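Local atomic coordinates of transferrin binding protein B (Actinobacillus suis, PDB entry 3PQU), a protein that probably binds host transferrin at the bacterial outer membrane, as the lipoprotein part of a receptor used for iron acquisition. Residues E45-R53 against F178-Y186; P287-G297 against G309-L318. All coordinates share one frame; numbering follows the deposited sequence. Where two conformers were deposited one is given.

How the contacts relate
Contact 1 packs the handle segment 45-53 of the N-lobe onto the barrel segment 178-186, while contact 2 lies wholly within that barrel, joining strands 292-300 and 306-312 and the turns beyond them. Both are largely buried, but their chemistry differs. No hydrogen bond crosses contact 1, which rests on packing of Pro49, Val182, Thr179 and Arg51; contact 2 buries more than twice the surface and is sewn together by backbone and side-chain hydrogen bonds, with waters bridging at its margins. Their centres are about 15 Å apart and they touch directly: Asp181 N lies 3.1 Å from Ser317 O, a probable hydrogen bond, and the rings of Phe178 and Phe289 meet edge-to-face.

Contact 1. Residues E45-R53 against F178-Y186; sequences EAKIPRRNR and FTSDVKTSY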
loop_
_atom_site.group_PDB
_atom_site.type_symbol
_atom_site.label_atom_id
_atom_site.label_comp_id
_atom_site.label_asym_id
_atom_site.label_seq_id
_atom_site.Cartn_x
_atom_site.Cartn_y
_atom_site.Cartn_z
ATOM N N GLU A 45 1.632 13.005 -1.974
ATOM C CA GLU A 45 1.110 14.373 -2.098
ATOM C C GLU A 45 2.179 15.320 -2.657
ATOM O O GLU A 45 3.377 15.066 -2.519
ATOM C CB GLU A 45 0.629 14.910 -0.735
ATOM C CG GLU A 45 1.801 15.243 0.220
ATOM C CD GLU A 45 1.369 15.742 1.607
ATOM O OE1 GLU A 45 2.219 16.335 2.310
ATOM O OE2 GLU A 45 0.199 15.530 2.014
ATOM N N ALA A 46 1.742 16.416 -3.280
ATOM C CA ALA A 46 2.653 17.495 -3.669
ATOM C C ALA A 46 1.976 18.847 -3.488
ATOM O O ALA A 46 0.805 19.018 -3.789
ATOM C CB ALA A 46 3.116 17.345 -5.112
ATOM N N LYS A 47 2.750 19.802 -3.014
ATOM C CA LYS A 47 2.293 21.173 -2.844
ATOM C C LYS A 47 2.026 21.843 -4.194
ATOM O O LYS A 47 2.753 21.626 -5.156
ATOM C CB LYS A 47 3.361 21.955 -2.073
ATOM C CG LYS A 47 2.996 23.392 -1.726
ATOM C CD LYS A 47 3.920 23.888 -0.619
ATOM C CE LYS A 47 3.441 25.187 0.004
ATOM N NZ LYS A 47 4.213 25.476 1.247
ATOM N N ILE A 48 0.988 22.665 -4.254
ATOM C CA ILE A 48 0.674 23.430 -5.473
ATOM C C ILE A 48 1.685 24.575 -5.612
ATOM O O ILE A 48 1.797 25.400 -4.702
ATOM C CB ILE A 48 -0.801 23.992 -5.415
ATOM C CG1 ILE A 48 -1.828 22.834 -5.389
ATOM C CG2 ILE A 48 -1.100 24.921 -6.606
ATOM C CD1 ILE A 48 -3.322 23.286 -5.134
ATOM N N PRO A 49 2.448 24.621 -6.726
ATOM C CA PRO A 49 3.478 25.674 -6.866
ATOM C C PRO A 49 2.896 27.080 -6.991
ATOM O O PRO A 49 1.830 27.266 -7.604
ATOM C CB PRO A 49 4.214 25.285 -8.164
ATOM C CG PRO A 49 4.044 23.792 -8.257
ATOM C CD PRO A 49 2.617 23.560 -7.744
ATOM N N ARG A 50 3.602 28.048 -6.398
ATOM C CA ARG A 50 3.189 29.458 -6.309
ATOM C C ARG A 50 4.436 30.274 -6.590
ATOM O O ARG A 50 5.470 30.023 -5.992
ATOM C CB ARG A 50 2.712 29.775 -4.877
ATOM C CG ARG A 50 1.283 29.317 -4.533
ATOM C CD ARG A 50 1.152 28.844 -3.087
ATOM N NE ARG A 50 1.403 29.872 -2.068
ATOM C CZ ARG A 50 0.500 30.755 -1.653
ATOM N NH1 ARG A 50 -0.726 30.777 -2.178
ATOM N NH2 ARG A 50 0.822 31.639 -0.725
ATOM N N ARG A 51 4.352 31.253 -7.483
ATOM C CA ARG A 51 5.546 32.048 -7.812
ATOM C C ARG A 51 5.905 33.010 -6.684
ATOM O O ARG A 51 5.025 33.598 -6.073
ATOM C CB ARG A 51 5.353 32.835 -9.107
ATOM C CG ARG A 51 6.649 33.469 -9.631
ATOM C CD ARG A 51 6.439 34.030 -11.019
ATOM N NE ARG A 51 5.433 35.094 -11.047
ATOM C CZ ARG A 51 5.722 36.383 -10.888
ATOM N NH1 ARG A 51 6.975 36.750 -10.666
ATOM N NH2 ARG A 51 4.765 37.299 -10.928
ATOM N N ASN A 52 7.192 33.144 -6.383
ATOM C CA ASN A 52 7.633 34.164 -5.444
ATOM C C ASN A 52 7.662 35.477 -6.198
ATOM O O ASN A 52 8.482 35.665 -7.107
ATOM C CB ASN A 52 9.037 33.862 -4.897
ATOM C CG ASN A 52 9.474 34.870 -3.839
ATOM O OD1 ASN A 52 8.727 35.805 -3.521
ATOM N ND2 ASN A 52 10.684 34.691 -3.292
ATOM N N ARG A 53 6.787 36.392 -5.806
ATOM C CA ARG A 53 6.698 37.702 -6.448
ATOM C C ARG A 53 7.558 38.812 -5.812
ATOM O O ARG A 53 7.533 39.964 -6.269
ATOM C CB ARG A 53 5.219 38.102 -6.535
ATOM C CG ARG A 53 4.415 37.039 -7.329
ATOM C CD ARG A 53 2.924 37.084 -7.040
ATOM N NE ARG A 53 2.398 38.420 -7.276
ATOM C CZ ARG A 53 1.142 38.783 -7.050
ATOM N NH1 ARG A 53 0.262 37.902 -6.587
ATOM N NH2 ARG A 53 0.772 40.034 -7.287
ATOM N N PHE A 178 -4.633 17.259 -10.913
ATOM C CA PHE A 178 -3.268 17.632 -11.275
ATOM C C PHE A 178 -2.877 19.036 -10.835
ATOM O O PHE A 178 -3.733 19.877 -10.588
ATOM C CB PHE A 178 -3.111 17.540 -12.805
ATOM C CG PHE A 178 -4.025 18.496 -13.572
ATOM C CD1 PHE A 178 -3.623 19.805 -13.831
ATOM C CD2 PHE A 178 -5.284 18.087 -14.001
ATOM C CE1 PHE A 178 -4.453 20.719 -14.512
ATOM C CE2 PHE A 178 -6.121 18.982 -14.713
ATOM C CZ PHE A 178 -5.699 20.308 -14.961
ATOM N N THR A 179 -1.570 19.276 -10.765
ATOM C CA THR A 179 -1.018 20.617 -10.723
ATOM C C THR A 179 0.148 20.657 -11.712
ATOM O O THR A 179 0.884 19.674 -11.846
ATOM C CB THR A 179 -0.501 21.030 -9.316
ATOM O OG1 THR A 179 0.036 22.356 -9.386
ATOM C CG2 THR A 179 0.619 20.093 -8.810
ATOM N N SER A 180 0.288 21.784 -12.412
ATOM C CA SER A 180 1.447 22.059 -13.248
ATOM C C SER A 180 2.544 22.657 -12.387
ATOM O O SER A 180 2.385 22.803 -11.172
ATOM C CB SER A 180 1.098 23.057 -14.365
ATOM O OG SER A 180 0.843 24.372 -13.853
ATOM N N ASP A 181 3.670 23.003 -13.018
ATOM C CA ASP A 181 4.620 23.900 -12.388
ATOM C C ASP A 181 4.279 25.327 -12.810
ATOM O O ASP A 181 3.283 25.556 -13.489
ATOM C CB ASP A 181 6.077 23.554 -12.769
ATOM C CG ASP A 181 6.353 23.702 -14.267
ATOM O OD1 ASP A 181 7.547 23.731 -14.657
ATOM O OD2 ASP A 181 5.374 23.768 -15.043
ATOM N N VAL A 182 5.115 26.287 -12.431
ATOM C CA VAL A 182 4.836 27.680 -12.746
ATOM C C VAL A 182 5.921 28.275 -13.640
ATOM O O VAL A 182 7.101 28.063 -13.393
ATOM C CB VAL A 182 4.690 28.505 -11.447
ATOM C CG1 VAL A 182 4.928 30.002 -11.712
ATOM C CG2 VAL A 182 3.301 28.265 -10.804
ATOM N N LYS A 183 5.513 28.981 -14.695
ATOM C CA LYS A 183 6.429 29.769 -15.537
ATOM C C LYS A 183 5.686 30.993 -16.048
ATOM O O LYS A 183 4.609 30.864 -16.628
ATOM C CB LYS A 183 6.865 28.973 -16.786
ATOM C CG LYS A 183 7.875 27.895 -16.540
ATOM C CD LYS A 183 8.086 27.065 -17.787
ATOM C CE LYS A 183 8.989 25.867 -17.517
ATOM N NZ LYS A 183 9.394 25.165 -18.787
ATOM N N THR A 184 6.259 32.172 -15.889
ATOM C CA THR A 184 5.595 33.372 -16.384
ATOM C C THR A 184 5.445 33.329 -17.918
ATOM O O THR A 184 4.606 34.022 -18.489
ATOM C CB THR A 184 6.348 34.654 -15.966
ATOM O OG1 THR A 184 7.716 34.543 -16.367
ATOM C CG2 THR A 184 6.277 34.857 -14.455
ATOM N N SER A 185 6.254 32.511 -18.585
ATOM C CA SER A 185 6.138 32.380 -20.037
ATOM C C SER A 185 4.923 31.547 -20.490
ATOM O O SER A 185 4.566 31.570 -21.666
ATOM C CB SER A 185 7.421 31.787 -20.638
ATOM O OG SER A 185 7.705 30.523 -20.061
ATOM N N TYR A 186 4.296 30.804 -19.578
ATOM C CA TYR A 186 3.138 29.991 -19.951
ATOM C C TYR A 186 2.011 30.844 -20.493
ATOM O O TYR A 186 1.646 31.861 -19.899
ATOM C CB TYR A 186 2.620 29.184 -18.760
ATOM C CG TYR A 186 3.384 27.907 -18.487
ATOM C CD1 TYR A 186 3.935 27.156 -19.522
ATOM C CD2 TYR A 186 3.518 27.433 -17.193
ATOM C CE1 TYR A 186 4.602 25.960 -19.260
ATOM C CE2 TYR A 186 4.200 26.255 -16.925
ATOM C CZ TYR A 186 4.735 25.538 -17.942
ATOM O OH TYR A 186 5.396 24.389 -17.619
#
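Pro49 CD meets Thr179 OG1 at 3.3 Å. The threonine hydroxyl stands anti to its own backbone nitrogen (chi1 179°), which turns it to the proline ring and also lets it donate to Ser180 O, landing on a lone pair in the carbonyl plane. Pro49 CG also touches that carbonyl oxygen, 3.5 Å from Ser180 O. Alongside, Ile48 adds its CG2 branch, crossing the threonine obliquely.

Val182 comes next and straddles two residues with its two methyls: CG2 lies 3.7 Å from Pro49 O, whereas CG1 packs 3.9 Å from Arg51 CB. Further along, Arg51 crosses Thr184 at about a right angle, and Thr184 CG2 sits over one face of the guanidinium, 3.5 Å from Arg51 NE. A bend at chi3 (62°) turns the guanidinium out of line with the chain that carries it. Its polar ends are gripped from outside the two segments, NH2 by Asn199 and NH1 by the carbonyl of Asp67, so the threonine methyl meets a group already fixed in place.

A second shell shapes the barrel side. Ser180 OG donates to Asp181 O at 2.7 Å. Separately, Tyr186 OH bonds back to the syn lone pair of Asp181 OD2 at 2.6 Å, linking the residue that ends the type I turn 183-186 to one two places before the turn begins.

Residues 48-51 and 179-184 run nearly parallel, 8° apart, yet share no hydrogen bond; instead Pro49 and Arg51 bond through their backbones to Ala201 and Asn199. Segment 45-53 leaves handle strand 43-47, beside strand 150-157, and passes over the end of barrel strand 170-183, with strand 69-70 touching both Pro49 and Val182.

Contact 2. Residues P287-G297 against G309-L318; sequences PIFTDSNYLEG and GKFFTNNKSL
A beta hairpin of the N-lobe barrel, strands 292-300 and 306-312, brings these segments together, and beyond its open end the flanking turns continue the contact. Within the hairpin Glu296 and Lys310 form an antiparallel hydrogen-bonded pair, their backbones exchanging two bonds, and Gly297 faces Gly309 with the CA atoms 3.6 Å apart. Leu295 CD1 lies 3.8 Å from Phe311 CD2.

Where the chain turns a corner at Asn293, side chains join the backbone in holding the strands. Ser292 OG, swung anti to its backbone nitrogen (chi1 172°), donates to Phe312 O from above the carbonyl plane and accepts from Tyr294 N, closing an ST turn. The amide oxygen of Asn314 takes the N-H of Asn293 at 2.8 Å, and the amide plane of Asn314 stands nearly perpendicular to the Tyr294 ring, while Asn314 N returns a nearly straight bond of 172° to Asp291 O.

Phe289 CD1 meets Leu318 CD2 at 3.9 Å, among Trp176, Phe178 and Tyr264. Within the paired strands, Lys310 NZ and Glu296 OE1 share a water but do not touch; the lysine also hydrogen-bonds Leu37 O, and the glutamate forms a salt bridge with Arg274. Thr290 OG1 reaches across to Asn315, in the type I turn 313-316, and donates to its OD1 at 2.7 Å, tilted 30° from the carbonyl plane.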
loop_
_atom_site.group_PDB
_atom_site.type_symbol
_atom_site.label_atom_id
_atom_site.label_comp_id
_atom_site.label_asym_id
_atom_site.label_seq_id
_atom_site.Cartn_x
_atom_site.Cartn_y
_atom_site.Cartn_z
ATOM N N PRO A 287 2.047 22.524 -23.661
ATOM C CA PRO A 287 3.257 22.704 -22.845
ATOM C C PRO A 287 3.187 22.038 -21.473
ATOM O O PRO A 287 4.244 21.818 -20.871
ATOM C CB PRO A 287 3.377 24.227 -22.692
ATOM C CG PRO A 287 1.987 24.758 -22.976
ATOM C CD PRO A 287 1.340 23.799 -23.926
ATOM N N ILE A 288 2.006 21.694 -20.969
ATOM C CA ILE A 288 2.016 20.996 -19.677
ATOM C C ILE A 288 1.528 19.556 -19.692
ATOM O O ILE A 288 2.019 18.741 -18.917
ATOM C CB ILE A 288 1.333 21.797 -18.535
ATOM C CG1 ILE A 288 -0.143 21.962 -18.787
ATOM C CG2 ILE A 288 1.981 23.178 -18.368
ATOM C CD1 ILE A 288 -0.919 22.574 -17.549
ATOM N N PHE A 289 0.565 19.237 -20.559
ATOM C CA PHE A 289 0.051 17.866 -20.642
ATOM C C PHE A 289 0.922 17.017 -21.568
ATOM O O PHE A 289 0.608 16.805 -22.742
ATOM C CB PHE A 289 -1.448 17.861 -21.016
ATOM C CG PHE A 289 -2.306 18.550 -19.973
ATOM C CD1 PHE A 289 -2.552 17.940 -18.755
ATOM C CD2 PHE A 289 -2.791 19.829 -20.177
ATOM C CE1 PHE A 289 -3.319 18.588 -17.761
ATOM C CE2 PHE A 289 -3.566 20.480 -19.194
ATOM C CZ PHE A 289 -3.820 19.850 -17.993
ATOM N N THR A 290 2.044 16.558 -21.015
ATOM C CA THR A 290 3.073 15.868 -21.787
ATOM C C THR A 290 3.228 14.437 -21.277
ATOM O O THR A 290 2.570 14.058 -20.312
ATOM C CB THR A 290 4.413 16.564 -21.626
ATOM O OG1 THR A 290 4.638 16.773 -20.228
ATOM C CG2 THR A 290 4.440 17.923 -22.365
ATOM N N ASP A 291 4.131 13.670 -21.897
ATOM C CA ASP A 291 4.324 12.245 -21.584
ATOM C C ASP A 291 4.982 12.046 -20.235
ATOM O O ASP A 291 5.770 12.886 -19.801
ATOM C CB ASP A 291 5.243 11.576 -22.627
ATOM C CG ASP A 291 4.608 11.470 -23.988
ATOM O OD1 ASP A 291 3.350 11.488 -24.068
ATOM O OD2 ASP A 291 5.378 11.333 -24.969
ATOM N N SER A 292 4.703 10.902 -19.609
ATOM C CA SER A 292 5.377 10.511 -18.379
ATOM C C SER A 292 5.804 9.055 -18.421
ATOM O O SER A 292 5.001 8.210 -18.783
ATOM C CB SER A 292 4.442 10.651 -17.155
ATOM O OG SER A 292 5.081 10.076 -15.990
ATOM N N ASN A 293 7.043 8.770 -18.017
ATOM C CA ASN A 293 7.539 7.400 -17.860
ATOM C C ASN A 293 7.426 6.939 -16.414
ATOM O O ASN A 293 7.926 5.872 -16.066
ATOM C CB ASN A 293 9.026 7.323 -18.206
ATOM C CG ASN A 293 9.279 7.287 -19.681
ATOM O OD1 ASN A 293 8.454 6.800 -20.455
ATOM N ND2 ASN A 293 10.435 7.791 -20.084
ATOM N N TYR A 294 6.801 7.759 -15.572
ATOM C CA TYR A 294 6.844 7.566 -14.124
ATOM C C TYR A 294 5.454 7.509 -13.496
ATOM O O TYR A 294 5.097 8.340 -12.661
ATOM C CB TYR A 294 7.677 8.676 -13.489
ATOM C CG TYR A 294 9.075 8.703 -14.061
ATOM C CD1 TYR A 294 10.045 7.808 -13.618
ATOM C CD2 TYR A 294 9.417 9.608 -15.060
ATOM C CE1 TYR A 294 11.327 7.817 -14.156
ATOM C CE2 TYR A 294 10.699 9.623 -15.606
ATOM C CZ TYR A 294 11.639 8.726 -15.151
ATOM O OH TYR A 294 12.894 8.752 -15.690
ATOM N N LEU A 295 4.677 6.514 -13.905
ATOM C CA LEU A 295 3.357 6.296 -13.341
ATOM C C LEU A 295 3.416 5.098 -12.399
ATOM O O LEU A 295 3.948 4.052 -12.763
ATOM C CB LEU A 295 2.343 6.031 -14.459
ATOM C CG LEU A 295 0.889 5.782 -14.018
ATOM C CD1 LEU A 295 -0.099 6.431 -14.992
ATOM C CD2 LEU A 295 0.599 4.286 -13.846
ATOM N N GLU A 296 2.856 5.251 -11.197
ATOM C CA GLU A 296 2.843 4.162 -10.223
ATOM C C GLU A 296 1.617 4.334 -9.369
ATOM O O GLU A 296 1.259 5.456 -9.017
ATOM C CB GLU A 296 4.099 4.201 -9.339
ATOM C CG GLU A 296 4.403 2.888 -8.596
ATOM C CD GLU A 296 3.602 2.676 -7.305
ATOM O OE1 GLU A 296 2.921 3.612 -6.824
ATOM O OE2 GLU A 296 3.670 1.557 -6.745
ATOM N N GLY A 297 0.963 3.229 -9.051
ATOM C CA GLY A 297 -0.199 3.245 -8.182
ATOM C C GLY A 297 -0.471 1.864 -7.593
ATOM O O GLY A 297 0.340 0.945 -7.732
ATOM N N GLY A 309 -3.388 6.171 -8.014
ATOM C CA GLY A 309 -1.978 6.335 -8.324
ATOM C C GLY A 309 -1.635 7.746 -8.730
ATOM O O GLY A 309 -2.442 8.667 -8.538
ATOM N N LYS A 310 -0.425 7.911 -9.251
ATOM C CA LYS A 310 0.075 9.218 -9.618
ATOM C C LYS A 310 1.091 9.116 -10.753
ATOM O O LYS A 310 1.640 8.042 -11.004
ATOM C CB LYS A 310 0.678 9.924 -8.382
ATOM C CG LYS A 310 1.971 9.294 -7.805
ATOM C CD LYS A 310 3.178 9.531 -8.715
ATOM C CE LYS A 310 4.487 9.321 -7.988
ATOM N NZ LYS A 310 4.686 7.912 -7.529
ATOM N N PHE A 311 1.326 10.224 -11.455
ATOM C CA PHE A 311 2.457 10.281 -12.357
ATOM C C PHE A 311 3.069 11.669 -12.406
ATOM O O PHE A 311 2.437 12.639 -11.995
ATOM C CB PHE A 311 2.110 9.735 -13.763
ATOM C CG PHE A 311 1.102 10.569 -14.529
ATOM C CD1 PHE A 311 1.510 11.661 -15.275
ATOM C CD2 PHE A 311 -0.257 10.236 -14.517
ATOM C CE1 PHE A 311 0.567 12.410 -16.009
ATOM C CE2 PHE A 311 -1.191 10.973 -15.243
ATOM C CZ PHE A 311 -0.773 12.053 -15.985
ATOM N N PHE A 312 4.319 11.735 -12.867
ATOM C CA PHE A 312 5.097 12.960 -12.926
ATOM C C PHE A 312 5.712 13.042 -14.332
ATOM O O PHE A 312 6.429 12.128 -14.747
ATOM C CB PHE A 312 6.165 12.909 -11.822
ATOM C CG PHE A 312 6.969 14.178 -11.659
ATOM C CD1 PHE A 312 6.365 15.429 -11.760
ATOM C CD2 PHE A 312 8.337 14.115 -11.353
ATOM C CE1 PHE A 312 7.109 16.600 -11.581
ATOM C CE2 PHE A 312 9.082 15.280 -11.151
ATOM C CZ PHE A 312 8.468 16.526 -11.265
ATOM N N THR A 313 5.419 14.111 -15.076
ATOM C CA THR A 313 5.807 14.141 -16.486
ATOM C C THR A 313 7.324 14.231 -16.640
ATOM O O THR A 313 8.029 14.650 -15.716
ATOM C CB THR A 313 5.066 15.217 -17.322
ATOM O OG1 THR A 313 5.338 16.522 -16.804
ATOM C CG2 THR A 313 3.535 14.960 -17.350
ATOM N N ASN A 314 7.819 13.795 -17.790
ATOM C CA ASN A 314 9.256 13.693 -18.008
ATOM C C ASN A 314 9.936 15.045 -18.036
ATOM O O ASN A 314 11.098 15.158 -17.659
ATOM C CB ASN A 314 9.582 12.897 -19.293
ATOM C CG ASN A 314 9.019 11.488 -19.263
ATOM O OD1 ASN A 314 8.895 10.883 -18.193
ATOM N ND2 ASN A 314 8.653 10.964 -20.438
ATOM N N ASN A 315 9.219 16.066 -18.484
ATOM C CA ASN A 315 9.753 17.434 -18.480
ATOM C C ASN A 315 9.355 18.188 -17.195
ATOM O O ASN A 315 9.467 19.403 -17.144
ATOM C CB ASN A 315 9.217 18.207 -19.689
ATOM C CG ASN A 315 7.685 18.336 -19.661
ATOM O OD1 ASN A 315 7.000 17.448 -19.204
ATOM N ND2 ASN A 315 7.169 19.435 -20.160
ATOM N N LYS A 316 8.853 17.467 -16.185
ATOM C CA LYS A 316 8.494 18.058 -14.873
ATOM C C LYS A 316 7.418 19.172 -14.924
ATOM O O LYS A 316 7.339 20.023 -14.042
ATOM C CB LYS A 316 9.767 18.573 -14.171
ATOM C CG LYS A 316 10.867 17.491 -14.044
ATOM C CD LYS A 316 12.065 18.016 -13.269
ATOM C CE LYS A 316 13.018 16.895 -12.900
ATOM N NZ LYS A 316 13.253 15.983 -14.051
ATOM N N SER A 317 6.586 19.152 -15.955
ATOM C CA SER A 317 5.560 20.168 -16.129
ATOM C C SER A 317 4.308 19.869 -15.313
ATOM O O SER A 317 3.471 20.743 -15.156
ATOM C CB SER A 317 5.143 20.248 -17.594
ATOM O OG SER A 317 4.663 18.981 -18.045
ATOM N N LEU A 318 4.173 18.634 -14.818
ATOM C CA LEU A 318 2.886 18.165 -14.275
ATOM C C LEU A 318 2.991 17.023 -13.263
ATOM O O LEU A 318 3.666 16.007 -13.509
ATOM C CB LEU A 318 1.953 17.706 -15.405
ATOM C CG LEU A 318 0.459 17.628 -15.023
ATOM C CD1 LEU A 318 -0.194 18.962 -15.251
ATOM C CD2 LEU A 318 -0.275 16.587 -15.842
HETATM O O HOH W 1 6.853 22.335 -21.769
HETATM O O HOH W 2 7.006 8.470 -21.614
HETATM O O HOH W 3 2.829 6.198 -6.310
#